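Local coordinates for uncharacterized protein DUF4425 (Bacteroides vulgatus, PDB 3U6G) that is of unknown function but has an immunoglobulin-like fold and is probably a lipoprotein related to PLAT/LH2 and C2-like calcium-binding domains, at residues C63-N66 with G67-F71; S80-E83 with A84-L88. All blocks are in the same frame, centred on the assembly; numbering follows the deposited sequence. Where two conformers were deposited one is given.

Interaction 1 (C63-N66 with G67-F71)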
ATOM      1  N   CYS A  63      12.157  -0.472   6.679  1.00 18.44           N
ATOM      2  CA  CYS A  63      12.129  -1.303   5.493  1.00 17.98           C
ATOM      3  C   CYS A  63      12.763  -0.489   4.364  1.00 16.38           C
ATOM      4  O   CYS A  63      12.478   0.689   4.229  1.00 19.24           O
ATOM      5  CB  CYS A  63      10.658  -1.682   5.151  1.00 17.78           C
ATOM      6  SG  CYS A  63      10.514  -2.817   3.744  1.00 23.26           S
ATOM      7  N   CYS A  64      13.632  -1.094   3.559  1.00 15.14           N
ATOM      8  CA  CYS A  64      14.214  -0.395   2.426  1.00 15.24           C
ATOM      9  C   CYS A  64      14.268  -1.278   1.209  1.00 14.83           C
ATOM     10  O   CYS A  64      14.045  -2.495   1.292  1.00 15.86           O
ATOM     11  CB  CYS A  64      15.623   0.131   2.755  1.00 15.99           C
ATOM     12  SG  CYS A  64      16.860  -1.167   2.972  1.00 19.77           S
ATOM     13  N   THR A  65      14.567  -0.640   0.087  1.00 13.69           N
ATOM     14  CA  THR A  65      14.666  -1.308  -1.193  1.00 13.87           C
ATOM     15  C   THR A  65      16.140  -1.505  -1.562  1.00 13.92           C
ATOM     16  O   THR A  65      17.038  -1.073  -0.838  1.00 15.43           O
ATOM     17  CB  THR A  65      13.990  -0.463  -2.297  1.00 15.05           C
ATOM     18  OG1 THR A  65      14.735   0.745  -2.500  1.00 13.94           O
ATOM     19  CG2 THR A  65      12.527  -0.138  -1.952  1.00 16.83           C
ATOM     20  N   ASN A  66      16.376  -2.163  -2.694  1.00 14.54           N
ATOM     21  CA  ASN A  66      17.660  -2.071  -3.349  1.00 14.80           C
ATOM     22  C   ASN A  66      17.753  -0.730  -4.070  1.00 15.74           C
ATOM     23  O   ASN A  66      16.814   0.084  -4.041  1.00 16.64           O
ATOM     24  CB  ASN A  66      17.932  -3.274  -4.273  1.00 16.00           C
ATOM     25  CG  ASN A  66      17.084  -3.282  -5.551  1.00 16.84           C
ATOM     26  OD1 ASN A  66      16.595  -2.243  -6.003  1.00 17.95           O
ATOM     27  ND2 ASN A  66      16.931  -4.478  -6.152  1.00 18.72           N
ATOM     28  N   GLY A  67      18.886  -0.488  -4.720  1.00 15.68           N
ATOM     29  CA  GLY A  67      19.135   0.809  -5.330  1.00 17.01           C
ATOM     30  C   GLY A  67      18.475   1.055  -6.666  1.00 16.19           C
ATOM     31  O   GLY A  67      18.761   2.072  -7.319  1.00 18.59           O
ATOM     32  N   ASN A  68      17.618   0.126  -7.095  1.00 16.67           N
ATOM     33  CA  ASN A  68      16.930   0.252  -8.377  1.00 17.51           C
ATOM     34  C   ASN A  68      15.516   0.800  -8.255  1.00 16.03           C
ATOM     35  O   ASN A  68      14.886   1.087  -9.265  1.00 16.42           O
ATOM     36  CB  ASN A  68      16.862  -1.099  -9.085  1.00 17.28           C
ATOM     37  CG  ASN A  68      18.224  -1.701  -9.331  1.00 18.55           C
ATOM     38  OD1 ASN A  68      19.196  -0.983  -9.598  1.00 19.69           O
ATOM     39  ND2 ASN A  68      18.314  -3.029  -9.207  1.00 20.48           N
ATOM     40  N   ALA A  69      15.016   0.935  -7.036  1.00 15.44           N
ATOM     41  CA  ALA A  69      13.636   1.357  -6.847  1.00 14.87           C
ATOM     42  C   ALA A  69      13.457   2.815  -7.201  1.00 14.55           C
ATOM     43  O   ALA A  69      14.386   3.614  -7.037  1.00 15.24           O
ATOM     44  CB  ALA A  69      13.191   1.095  -5.415  1.00 14.93           C
ATOM     45  N   PHE A  70      12.266   3.162  -7.707  1.00 13.52           N
ATOM     46  CA  PHE A  70      11.944   4.569  -7.964  1.00 14.29           C
ATOM     47  C   PHE A  70      10.752   5.046  -7.156  1.00 14.19           C
ATOM     48  O   PHE A  70      10.391   6.207  -7.240  1.00 16.08           O
ATOM     49  CB  PHE A  70      11.766   4.869  -9.457  1.00 16.10           C
ATOM     50  CG  PHE A  70      10.685   4.068 -10.123  1.00 16.68           C
ATOM     51  CD1 PHE A  70       9.353   4.341  -9.857  1.00 19.84           C
ATOM     52  CD2 PHE A  70      10.988   3.039 -11.001  1.00 20.21           C
ATOM     53  CE1 PHE A  70       8.338   3.623 -10.469  1.00 20.60           C
ATOM     54  CE2 PHE A  70       9.969   2.328 -11.619  1.00 20.87           C
ATOM     55  CZ  PHE A  70       8.652   2.596 -11.323  1.00 18.81           C
ATOM     56  N   PHE A  71      10.182   4.170  -6.329  1.00 14.11           N
ATOM     57  CA  PHE A  71       8.988   4.449  -5.566  1.00 15.79           C
ATOM     58  C   PHE A  71       8.839   3.433  -4.450  1.00 14.55           C
ATOM     59  O   PHE A  71       9.138   2.260  -4.641  1.00 14.64           O
ATOM     60  CB  PHE A  71       7.784   4.343  -6.489  1.00 18.15           C
ATOM     61  CG  PHE A  71       6.459   4.654  -5.843  1.00 18.38           C
ATOM     62  CD1 PHE A  71       6.176   5.921  -5.359  1.00 18.92           C
ATOM     63  CD2 PHE A  71       5.471   3.684  -5.779  1.00 22.75           C
ATOM     64  CE1 PHE A  71       4.944   6.219  -4.781  1.00 22.17           C
ATOM     65  CE2 PHE A  71       4.218   3.971  -5.207  1.00 24.45           C
ATOM     66  CZ  PHE A  71       3.957   5.251  -4.717  1.00 22.42           C
TER
HETATM   67  O   HOH W   1      15.813  -4.554  -8.933  1.00 22.02           O
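Asn66 reaches over the backbone of Asn68 at the exit from strand 60-65, an example of a side chain copying the hydrogen bond of a turn. Its CB lies beside Gly67 N, and a chi1 of 72° puts CG between the backbone N and the carbonyl carbon, folding the amide forward over the chain. At the tip, Asn66 OD1 accepts from Asn68 N at 2.8 Å. This closes an Asx turn, with the donor above the carbonyl plane rather than on a lone pair. Asn66 OD1 also lies 3.3 Å from Asn68 CB. On the other branch, Asn66 ND2 donates to a water O at 3.0 Å, and Asn68 ND2 donates to the same water O at 2.9 Å. The two amides, their planes 70° apart, thus share one acceptor.

Behind them Thr65 faces the end of the type I turn that runs from Asn66 to Ala69. Thr65 OG1 lies 3.3 Å from Ala69 CB, with Thr65 CG2 3.7 Å from the same methyl. Thr65 OG1 donates to Asn66 O at 2.7 Å and also bonds to His10 N in the adjoining strand 10-18, which ties the turn to the sheet. Three polar side chains therefore fix the bend: the threonine hydroxyl is satisfied twice on the buried side, while toward the outside the Asn66 amide takes a backbone N-H on OD1 and both ND2 groups donate to one water.

Interaction 2 (S80-E83 with A84-L88); sequences SISE and AGKRL
Lys86 folds its aliphatic stem back over Ser82 and Glu83, so the loop that follows strand 71-80 closes on methylenes near the backbone and on charges farther out. In the compact part, Lys86 CG stands 3.7 Å from Glu83 O and 3.9 Å from Ser82 CB. Here chi1 (-63°) sets CG beside the lysine's own backbone N, and a bend at chi2 then turns the remaining chain outward, straight to the amine.

The way into the loop is shaped by a second device, an ST turn: Ser80 OG accepts from Ser82 N at 3.1 Å, in a nearly straight bond with an N-H...O angle of 163°. Ser80 OG is also bonded to Ser22 O. On the far limb Gly85 has phi at 92°, a conformation in which a side chain would crowd the preceding carbonyl oxygen; glycine has none to crowd it.

The outer side is looser. Glu83 carries CG between its backbone N and carbonyl carbon and runs out extended from there, crossing Lys86 at an angle; Glu83 OE2 is 3.7 Å from Lys86 CE and 4.0 Å from Lys86 NZ. That makes a long salt bridge, and a doubtful one, because the glutamate was modelled in two conformers. Any attraction between these charges at the protein surface is probably weak.

The backbone has firmer support. Thr110, just beyond strand 99-109, binds both Glu83 O and Lys86 N through its OG1, so one hydroxyl spans the bend. Arg87 N bonds to Asp19 OD2 as the chain enters strand 87-96, which lies between strands 10-18 and 99-109 in the antiparallel sheet.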
ATOM      1  N   SER A  80      -8.550   0.717  17.696  1.00 21.88           N
ATOM      2  CA  SER A  80      -8.668   0.546  19.147  1.00 24.26           C
ATOM      3  C   SER A  80     -10.127   0.444  19.556  1.00 23.64           C
ATOM      4  O   SER A  80     -10.986   1.132  18.991  1.00 27.17           O
ATOM      5  CB  SER A  80      -8.003   1.701  19.912  1.00 23.18           C
ATOM      6  OG  SER A  80      -8.116   1.504  21.320  1.00 25.75           O
ATOM      7  N   ILE A  81     -10.396  -0.441  20.516  1.00 27.25           N
ATOM      8  CA  ILE A  81     -11.704  -0.518  21.177  1.00 32.54           C
ATOM      9  C   ILE A  81     -11.605  -0.107  22.650  1.00 35.53           C
ATOM     10  O   ILE A  81     -12.536  -0.339  23.422  1.00 35.10           O
ATOM     11  CB  ILE A  81     -12.308  -1.945  21.108  1.00 35.52           C
ATOM     12  CG1 ILE A  81     -11.328  -2.984  21.691  1.00 34.84           C
ATOM     13  CG2 ILE A  81     -12.696  -2.271  19.676  1.00 37.64           C
ATOM     14  CD1 ILE A  81     -11.986  -4.300  22.097  1.00 43.36           C
ATOM     15  N   SER A  82     -10.480   0.503  23.026  1.00 30.03           N
ATOM     16  CA  SER A  82     -10.212   0.879  24.418  1.00 32.86           C
ATOM     17  C   SER A  82     -11.151   1.976  24.905  1.00 32.11           C
ATOM     18  O   SER A  82     -11.853   2.618  24.116  1.00 33.85           O
ATOM     19  CB  SER A  82      -8.764   1.368  24.580  1.00 32.23           C
ATOM     20  OG  SER A  82      -7.820   0.335  24.360  1.00 35.56           O
ATOM     21  N   GLU A  83     -11.160   2.173  26.218  1.00 31.00           N
ATOM     22  CA  GLU A  83     -11.861   3.286  26.849  0.50 34.42           C
ATOM     23  C   GLU A  83     -11.322   4.614  26.315  1.00 35.42           C
ATOM     24  O   GLU A  83     -10.208   4.663  25.771  1.00 34.96           O
ATOM     25  CB  GLU A  83     -11.694   3.220  28.377  0.50 35.87           C
ATOM     26  CG  GLU A  83     -10.253   3.412  28.878  0.50 33.08           C
ATOM     27  CD  GLU A  83     -10.073   3.019  30.335  0.50 38.08           C
ATOM     28  OE1 GLU A  83     -11.070   3.035  31.091  0.50 42.62           O
ATOM     29  OE2 GLU A  83      -8.930   2.700  30.725  0.50 44.35           O
ATOM     30  N   ALA A  84     -12.100   5.685  26.477  1.00 29.79           N
ATOM     31  CA  ALA A  84     -11.701   7.018  26.018  1.00 28.29           C
ATOM     32  C   ALA A  84     -10.398   7.479  26.682  1.00 30.23           C
ATOM     33  O   ALA A  84     -10.085   7.075  27.801  1.00 35.51           O
ATOM     34  CB  ALA A  84     -12.823   8.039  26.271  1.00 29.08           C
ATOM     35  N   GLY A  85      -9.623   8.302  25.975  1.00 26.68           N
ATOM     36  CA  GLY A  85      -8.442   8.938  26.568  1.00 30.33           C
ATOM     37  C   GLY A  85      -7.116   8.214  26.419  1.00 30.08           C
ATOM     38  O   GLY A  85      -6.110   8.622  27.006  1.00 38.38           O
ATOM     39  N   LYS A  86      -7.091   7.137  25.643  1.00 28.24           N
ATOM     40  CA  LYS A  86      -5.825   6.489  25.305  1.00 26.91           C
ATOM     41  C   LYS A  86      -5.202   7.221  24.117  1.00 24.06           C
ATOM     42  O   LYS A  86      -5.932   7.657  23.226  1.00 29.06           O
ATOM     43  CB  LYS A  86      -6.052   5.018  24.968  1.00 26.44           C
ATOM     44  CG  LYS A  86      -6.602   4.207  26.125  1.00 29.80           C
ATOM     45  CD  LYS A  86      -5.555   4.042  27.216  1.00 29.59           C
ATOM     46  CE  LYS A  86      -6.138   3.328  28.449  1.00 38.22           C
ATOM     47  NZ  LYS A  86      -5.155   3.170  29.558  1.00 39.29           N
ATOM     48  N   ARG A  87      -3.874   7.343  24.118  1.00 29.01           N
ATOM     49  CA  ARG A  87      -3.150   8.211  23.184  1.00 29.50           C
ATOM     50  C   ARG A  87      -2.031   7.474  22.439  1.00 31.86           C
ATOM     51  O   ARG A  87      -1.269   6.723  23.044  1.00 34.22           O
ATOM     52  CB  ARG A  87      -2.538   9.396  23.939  1.00 34.09           C
ATOM     53  CG  ARG A  87      -3.556  10.247  24.685  1.00 35.07           C
ATOM     54  N   LEU A  88      -1.924   7.704  21.130  1.00 30.36           N
ATOM     55  CA  LEU A  88      -0.860   7.100  20.331  1.00 27.34           C
ATOM     56  C   LEU A  88      -0.238   8.119  19.390  1.00 23.86           C
ATOM     57  O   LEU A  88      -0.951   8.882  18.725  1.00 28.19           O
ATOM     58  CB  LEU A  88      -1.393   5.938  19.493  1.00 28.92           C
ATOM     59  CG  LEU A  88      -0.335   5.109  18.750  1.00 28.45           C
ATOM     60  CD1 LEU A  88       0.425   4.237  19.716  1.00 29.22           C
ATOM     61  CD2 LEU A  88      -0.979   4.255  17.657  1.00 26.23           C
TER

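Overall arrangement
From the N terminus, the chain lays down six strands before interaction 1 turns it out of strand 60-65 and into strand 71-80. Strand 71-80 then carries it to the opposite side of the molecule, where interaction 2 turns it into strand 87-96. The contacts follow in series, neither enclosing nor crossing the other, with centres 35 Å apart and nearest atoms about 18 Å apart. Neither turn is a simple hairpin, since the strands each one joins are not paired with each other: strand 71-80 pairs with 24-33 and 115-122. Both loops also meet the second subunit, Phe70 and Phe71 at one end, Ile81 at the other.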